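Mandalate racemase/muconate lactonizing enzyme (Unidentified, PDB 4E4U) is a putative member of the mandelate racemase/muconate lactonizing enzyme family, probably an isomerase or related enolase-superfamily enzyme whose substrate is not established. Local coordinates at residues A12-W23 / I336-V346. Residues are numbered along the deposited sequence; the frame is centred on the assembly and turned at random.
Sequences AVPPPHVGGMYW and IMTWGGFHAEV
The indole of W23 pushes its six-membered ring between two consecutive residues of a short helix, F342 and H343, and meets both rings obliquely. Toward H343 the approach is close: W23 CZ2 lies 3.3 Å from H343 NE2, and CH2 sits over the centre of the imidazole face, with the two planes inclined at 45°. NE2 itself hydrogen-bonds to the carbonyl O of N312, which helps fix how the imidazole is turned. On the F342 side W23 CZ3 comes within 3.4 Å of F342 CD2, while V346 CG1 lies at the indole edge, near its plane.

The indole is held from its own segment too. Its NE1 donates a nearly straight bond to G19 O (2.9 Å, 165°), in the indole plane but from above the carbonyl plane, and V13 CG2 covers one indole face. G19 O also takes a hydrogen bond from H387.

F342 reaches across because its CG is anti to the backbone N (chi1 -167°), which lays one face of the phenyl ring against P14. There P14 CD makes a CH-pi contact 3.5 Å from the ring centroid of F342, almost on the ring normal. At the other end of the contact small apolar groups meet: V18 CG1 touches I336 CG2 at 3.6 Å, I336 CD1 lies against G19 CA, and M337 CE is a looser neighbour of V18 CG1.

The contact joins the N-terminal domain to the barrel domain of the enolase fold. The connection between strands 3-12 and 22-30, together with W23 near the start of the second strand, lies against the segment that follows barrel strand 333-335, where P314 of helix 314-325 touches W23, H343 and V346, and V374 of helix 372-377 packs on F342.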
ATOM      1  N   ALA A  12      -5.275  12.517  49.398  1.00 16.30           N
ATOM      2  CA  ALA A  12      -4.508  11.301  49.646  1.00 16.49           C
ATOM      3  C   ALA A  12      -5.463  10.123  49.800  1.00 16.74           C
ATOM      4  O   ALA A  12      -6.340  10.142  50.663  1.00 18.31           O
ATOM      5  CB  ALA A  12      -3.664  11.455  50.904  1.00 17.28           C
ATOM      6  N   VAL A  13      -5.290   9.100  48.970  1.00 16.08           N
ATOM      7  CA  VAL A  13      -6.108   7.899  49.064  1.00 16.46           C
ATOM      8  C   VAL A  13      -5.566   7.026  50.196  1.00 17.97           C
ATOM      9  O   VAL A  13      -4.384   6.711  50.222  1.00 18.11           O
ATOM     10  CB  VAL A  13      -6.095   7.118  47.734  1.00 16.39           C
ATOM     11  CG1 VAL A  13      -6.941   5.864  47.842  1.00 17.15           C
ATOM     12  CG2 VAL A  13      -6.582   8.003  46.584  1.00 16.88           C
ATOM     13  N   PRO A  14      -6.423   6.641  51.157  1.00 19.28           N
ATOM     14  CA  PRO A  14      -5.913   5.853  52.289  1.00 20.50           C
ATOM     15  C   PRO A  14      -5.368   4.496  51.849  1.00 20.90           C
ATOM     16  O   PRO A  14      -5.815   3.966  50.826  1.00 20.25           O
ATOM     17  CB  PRO A  14      -7.157   5.649  53.162  1.00 21.38           C
ATOM     18  CG  PRO A  14      -8.107   6.732  52.755  1.00 22.23           C
ATOM     19  CD  PRO A  14      -7.857   6.945  51.292  1.00 20.35           C
ATOM     20  N   PRO A  15      -4.411   3.936  52.611  1.00 22.91           N
ATOM     21  CA  PRO A  15      -3.964   2.567  52.326  1.00 24.15           C
ATOM     22  C   PRO A  15      -5.174   1.634  52.346  1.00 25.27           C
ATOM     23  O   PRO A  15      -6.095   1.872  53.132  1.00 25.96           O
ATOM     24  CB  PRO A  15      -3.020   2.255  53.494  1.00 25.12           C
ATOM     25  CG  PRO A  15      -2.547   3.597  53.970  1.00 25.17           C
ATOM     26  CD  PRO A  15      -3.708   4.527  53.764  1.00 24.31           C
ATOM     27  N   PRO A  16      -5.187   0.589  51.500  1.00 25.97           N
ATOM     28  CA  PRO A  16      -4.120   0.130  50.603  1.00 26.06           C
ATOM     29  C   PRO A  16      -4.094   0.808  49.227  1.00 25.24           C
ATOM     30  O   PRO A  16      -3.607   0.197  48.274  1.00 26.57           O
ATOM     31  CB  PRO A  16      -4.438  -1.360  50.444  1.00 26.72           C
ATOM     32  CG  PRO A  16      -5.927  -1.420  50.538  1.00 26.77           C
ATOM     33  CD  PRO A  16      -6.347  -0.321  51.482  1.00 26.05           C
ATOM     34  N   HIS A  17      -4.603   2.034  49.129  1.00 23.14           N
ATOM     35  CA  HIS A  17      -4.480   2.855  47.922  1.00 22.18           C
ATOM     36  C   HIS A  17      -5.189   2.275  46.690  1.00 22.44           C
ATOM     37  O   HIS A  17      -4.630   2.252  45.589  1.00 22.41           O
ATOM     38  CB  HIS A  17      -3.001   3.157  47.614  1.00 21.96           C
ATOM     39  CG  HIS A  17      -2.200   3.542  48.822  1.00 21.81           C
ATOM     40  ND1 HIS A  17      -2.446   4.686  49.548  1.00 21.47           N
ATOM     41  CD2 HIS A  17      -1.151   2.931  49.428  1.00 22.02           C
ATOM     42  CE1 HIS A  17      -1.591   4.762  50.555  1.00 21.54           C
ATOM     43  NE2 HIS A  17      -0.795   3.711  50.502  1.00 22.38           N
ATOM     44  N   VAL A  18      -6.425   1.821  46.868  1.00 22.98           N
ATOM     45  CA  VAL A  18      -7.188   1.330  45.727  1.00 23.97           C
ATOM     46  C   VAL A  18      -7.613   2.504  44.850  1.00 21.55           C
ATOM     47  O   VAL A  18      -8.319   3.408  45.296  1.00 21.54           O
ATOM     48  CB  VAL A  18      -8.412   0.491  46.143  1.00 26.93           C
ATOM     49  CG1 VAL A  18      -8.878  -0.364  44.969  1.00 28.62           C
ATOM     50  CG2 VAL A  18      -8.080  -0.394  47.328  1.00 27.67           C
ATOM     51  N   GLY A  19      -7.166   2.494  43.600  1.00 19.33           N
ATOM     52  CA  GLY A  19      -7.385   3.626  42.722  1.00 18.16           C
ATOM     53  C   GLY A  19      -6.208   4.584  42.731  1.00 17.67           C
ATOM     54  O   GLY A  19      -6.295   5.683  42.180  1.00 17.85           O
ATOM     55  N   GLY A  20      -5.108   4.180  43.365  1.00 17.98           N
ATOM     56  CA  GLY A  20      -3.876   4.951  43.299  1.00 17.57           C
ATOM     57  C   GLY A  20      -3.537   5.728  44.555  1.00 16.77           C
ATOM     58  O   GLY A  20      -4.224   5.624  45.566  1.00 18.06           O
ATOM     59  N   MET A  21      -2.468   6.517  44.491  1.00 15.90           N
ATOM     60  CA  MET A  21      -1.975   7.227  45.667  1.00 15.47           C
ATOM     61  C   MET A  21      -2.736   8.510  46.002  1.00 15.32           C
ATOM     62  O   MET A  21      -2.871   8.866  47.167  1.00 15.74           O
ATOM     63  CB  MET A  21      -0.486   7.545  45.497  1.00 16.55           C
ATOM     64  CG  MET A  21       0.400   6.324  45.281  1.00 19.25           C
ATOM     65  SD  MET A  21       0.196   5.086  46.577  1.00 22.12           S
ATOM     66  CE  MET A  21       0.681   6.014  48.025  1.00 22.32           C
ATOM     67  N   TYR A  22      -3.206   9.220  44.986  1.00 14.11           N
ATOM     68  CA  TYR A  22      -3.896  10.486  45.212  1.00 13.89           C
ATOM     69  C   TYR A  22      -4.802  10.788  44.041  1.00 14.11           C
ATOM     70  O   TYR A  22      -4.563  10.322  42.927  1.00 15.38           O
ATOM     71  CB  TYR A  22      -2.907  11.649  45.437  1.00 13.83           C
ATOM     72  CG  TYR A  22      -1.860  11.747  44.355  1.00 13.44           C
ATOM     73  CD1 TYR A  22      -2.131  12.395  43.150  1.00 13.41           C
ATOM     74  CD2 TYR A  22      -0.614  11.157  44.515  1.00 14.06           C
ATOM     75  CE1 TYR A  22      -1.184  12.456  42.138  1.00 13.75           C
ATOM     76  CE2 TYR A  22       0.339  11.220  43.517  1.00 13.70           C
ATOM     77  CZ  TYR A  22       0.050  11.861  42.331  1.00 13.25           C
ATOM     78  OH  TYR A  22       1.009  11.904  41.349  1.00 14.38           O
ATOM     79  N   TRP A  23      -5.843  11.566  44.303  1.00 13.96           N
ATOM     80  CA  TRP A  23      -6.752  12.018  43.257  1.00 13.98           C
ATOM     81  C   TRP A  23      -6.716  13.534  43.183  1.00 13.95           C
ATOM     82  O   TRP A  23      -6.717  14.216  44.211  1.00 15.63           O
ATOM     83  CB  TRP A  23      -8.173  11.527  43.532  1.00 14.59           C
ATOM     84  CG  TRP A  23      -8.281  10.030  43.580  1.00 14.08           C
ATOM     85  CD1 TRP A  23      -7.497   9.126  42.909  1.00 14.38           C
ATOM     86  CD2 TRP A  23      -9.210   9.257  44.355  1.00 13.96           C
ATOM     87  NE1 TRP A  23      -7.896   7.842  43.210  1.00 14.44           N
ATOM     88  CE2 TRP A  23      -8.944   7.896  44.095  1.00 14.07           C
ATOM     89  CE3 TRP A  23     -10.246   9.589  45.237  1.00 14.91           C
ATOM     90  CZ2 TRP A  23      -9.668   6.864  44.701  1.00 14.96           C
ATOM     91  CZ3 TRP A  23     -10.971   8.560  45.830  1.00 15.11           C
ATOM     92  CH2 TRP A  23     -10.679   7.218  45.559  1.00 15.61           C
ATOM     93  N   ILE A 336     -13.964   0.347  39.936  1.00 15.13           N
ATOM     94  CA  ILE A 336     -13.036  -0.015  40.994  1.00 16.41           C
ATOM     95  C   ILE A 336     -13.856  -0.748  42.042  1.00 15.73           C
ATOM     96  O   ILE A 336     -14.546  -0.138  42.858  1.00 15.94           O
ATOM     97  CB  ILE A 336     -12.286   1.206  41.542  1.00 19.49           C
ATOM     98  CG1 ILE A 336     -11.458   1.829  40.409  1.00 21.30           C
ATOM     99  CG2 ILE A 336     -11.387   0.796  42.694  1.00 21.38           C
ATOM    100  CD1 ILE A 336     -10.728   3.107  40.766  1.00 22.51           C
ATOM    101  N   MET A 337     -13.805  -2.077  41.966  1.00 15.80           N
ATOM    102  CA  MET A 337     -14.708  -2.941  42.722  1.00 17.63           C
ATOM    103  C   MET A 337     -16.146  -2.480  42.490  1.00 17.37           C
ATOM    104  O   MET A 337     -16.540  -2.330  41.333  1.00 16.12           O
ATOM    105  CB  MET A 337     -14.295  -3.025  44.193  1.00 21.96           C
ATOM    106  CG  MET A 337     -12.914  -3.659  44.313  1.00 26.78           C
ATOM    107  SD  MET A 337     -12.348  -4.014  45.964  1.00 32.19           S
ATOM    108  CE  MET A 337     -12.163  -2.363  46.559  1.00 30.36           C
ATOM    109  N   THR A 338     -16.918  -2.233  43.546  1.00 18.07           N
ATOM    110  CA  THR A 338     -18.300  -1.787  43.352  1.00 18.70           C
ATOM    111  C   THR A 338     -18.535  -0.342  43.802  1.00 19.02           C
ATOM    112  O   THR A 338     -19.650   0.025  44.175  1.00 20.33           O
ATOM    113  CB  THR A 338     -19.311  -2.727  44.037  1.00 19.89           C
ATOM    114  OG1 THR A 338     -19.077  -2.743  45.448  1.00 21.95           O
ATOM    115  CG2 THR A 338     -19.166  -4.140  43.494  1.00 19.40           C
ATOM    116  N   TRP A 339     -17.475   0.460  43.753  1.00 18.61           N
ATOM    117  CA  TRP A 339     -17.519   1.896  44.053  1.00 18.84           C
ATOM    118  C   TRP A 339     -17.835   2.218  45.507  1.00 19.18           C
ATOM    119  O   TRP A 339     -18.345   3.303  45.810  1.00 20.13           O
ATOM    120  CB  TRP A 339     -18.492   2.644  43.130  1.00 19.56           C
ATOM    121  CG  TRP A 339     -18.163   2.549  41.669  1.00 19.12           C
ATOM    122  CD1 TRP A 339     -18.917   1.954  40.699  1.00 20.01           C
ATOM    123  CD2 TRP A 339     -17.007   3.077  41.008  1.00 18.47           C
ATOM    124  NE1 TRP A 339     -18.305   2.081  39.477  1.00 19.47           N
ATOM    125  CE2 TRP A 339     -17.125   2.772  39.639  1.00 18.93           C
ATOM    126  CE3 TRP A 339     -15.878   3.782  41.442  1.00 18.87           C
ATOM    127  CZ2 TRP A 339     -16.160   3.135  38.697  1.00 18.81           C
ATOM    128  CZ3 TRP A 339     -14.917   4.142  40.508  1.00 18.99           C
ATOM    129  CH2 TRP A 339     -15.063   3.816  39.151  1.00 18.55           C
ATOM    130  N   GLY A 340     -17.542   1.281  46.405  1.00 19.64           N
ATOM    131  CA  GLY A 340     -17.692   1.526  47.829  1.00 20.33           C
ATOM    132  C   GLY A 340     -16.419   2.129  48.394  1.00 20.27           C
ATOM    133  O   GLY A 340     -15.654   2.782  47.677  1.00 21.32           O
ATOM    134  N   GLY A 341     -16.188   1.914  49.684  1.00 20.22           N
ATOM    135  CA  GLY A 341     -14.968   2.378  50.317  1.00 19.88           C
ATOM    136  C   GLY A 341     -14.754   3.872  50.177  1.00 18.93           C
ATOM    137  O   GLY A 341     -15.700   4.655  50.266  1.00 18.41           O
ATOM    138  N   PHE A 342     -13.510   4.268  49.932  1.00 18.94           N
ATOM    139  CA  PHE A 342     -13.178   5.681  49.876  1.00 18.31           C
ATOM    140  C   PHE A 342     -13.828   6.382  48.678  1.00 16.92           C
ATOM    141  O   PHE A 342     -14.110   7.575  48.742  1.00 16.80           O
ATOM    142  CB  PHE A 342     -11.657   5.878  49.898  1.00 19.32           C
ATOM    143  CG  PHE A 342     -11.230   7.298  50.148  1.00 20.48           C
ATOM    144  CD1 PHE A 342     -11.517   7.926  51.354  1.00 21.39           C
ATOM    145  CD2 PHE A 342     -10.526   7.999  49.181  1.00 20.76           C
ATOM    146  CE1 PHE A 342     -11.121   9.231  51.580  1.00 22.01           C
ATOM    147  CE2 PHE A 342     -10.126   9.305  49.403  1.00 21.34           C
ATOM    148  CZ  PHE A 342     -10.424   9.921  50.605  1.00 22.10           C
ATOM    149  N   HIS A 343     -14.093   5.645  47.599  1.00 16.96           N
ATOM    150  CA  HIS A 343     -14.807   6.213  46.452  1.00 16.54           C
ATOM    151  C   HIS A 343     -16.202   6.705  46.821  1.00 16.47           C
ATOM    152  O   HIS A 343     -16.718   7.645  46.213  1.00 18.01           O
ATOM    153  CB  HIS A 343     -14.925   5.203  45.310  1.00 16.18           C
ATOM    154  CG  HIS A 343     -13.683   5.089  44.482  1.00 15.83           C
ATOM    155  ND1 HIS A 343     -12.671   4.211  44.786  1.00 16.17           N
ATOM    156  CD2 HIS A 343     -13.294   5.758  43.373  1.00 16.66           C
ATOM    157  CE1 HIS A 343     -11.699   4.344  43.898  1.00 15.88           C
ATOM    158  NE2 HIS A 343     -12.051   5.272  43.028  1.00 16.61           N
ATOM    159  N   ALA A 344     -16.824   6.056  47.799  1.00 16.18           N
ATOM    160  CA  ALA A 344     -18.136   6.479  48.260  1.00 17.74           C
ATOM    161  C   ALA A 344     -17.988   7.560  49.325  1.00 17.70           C
ATOM    162  O   ALA A 344     -18.774   8.507  49.374  1.00 19.31           O
ATOM    163  CB  ALA A 344     -18.909   5.294  48.813  1.00 17.84           C
ATOM    164  N   GLU A 345     -16.977   7.428  50.175  1.00 18.23           N
ATOM    165  CA  GLU A 345     -16.822   8.336  51.307  1.00 19.37           C
ATOM    166  C   GLU A 345     -16.544   9.777  50.875  1.00 17.80           C
ATOM    167  O   GLU A 345     -16.991  10.730  51.514  1.00 19.22           O
ATOM    168  CB  GLU A 345     -15.702   7.851  52.227  1.00 22.29           C
ATOM    169  CG  GLU A 345     -15.697   8.551  53.576  1.00 26.76           C
ATOM    170  CD  GLU A 345     -14.541   8.129  54.456  1.00 31.64           C
ATOM    171  OE1 GLU A 345     -13.722   7.295  54.010  1.00 33.49           O
ATOM    172  OE2 GLU A 345     -14.450   8.634  55.595  1.00 33.89           O
ATOM    173  N   VAL A 346     -15.806   9.937  49.784  1.00 16.87           N
ATOM    174  CA  VAL A 346     -15.344  11.260  49.384  1.00 17.59           C
ATOM    175  C   VAL A 346     -16.405  12.086  48.636  1.00 16.98           C
ATOM    176  O   VAL A 346     -16.195  13.268  48.355  1.00 16.80           O
ATOM    177  CB  VAL A 346     -14.024  11.164  48.582  1.00 17.74           C
ATOM    178  CG1 VAL A 346     -14.290  10.782  47.134  1.00 17.44           C
ATOM    179  CG2 VAL A 346     -13.231  12.457  48.689  1.00 19.64           C
TER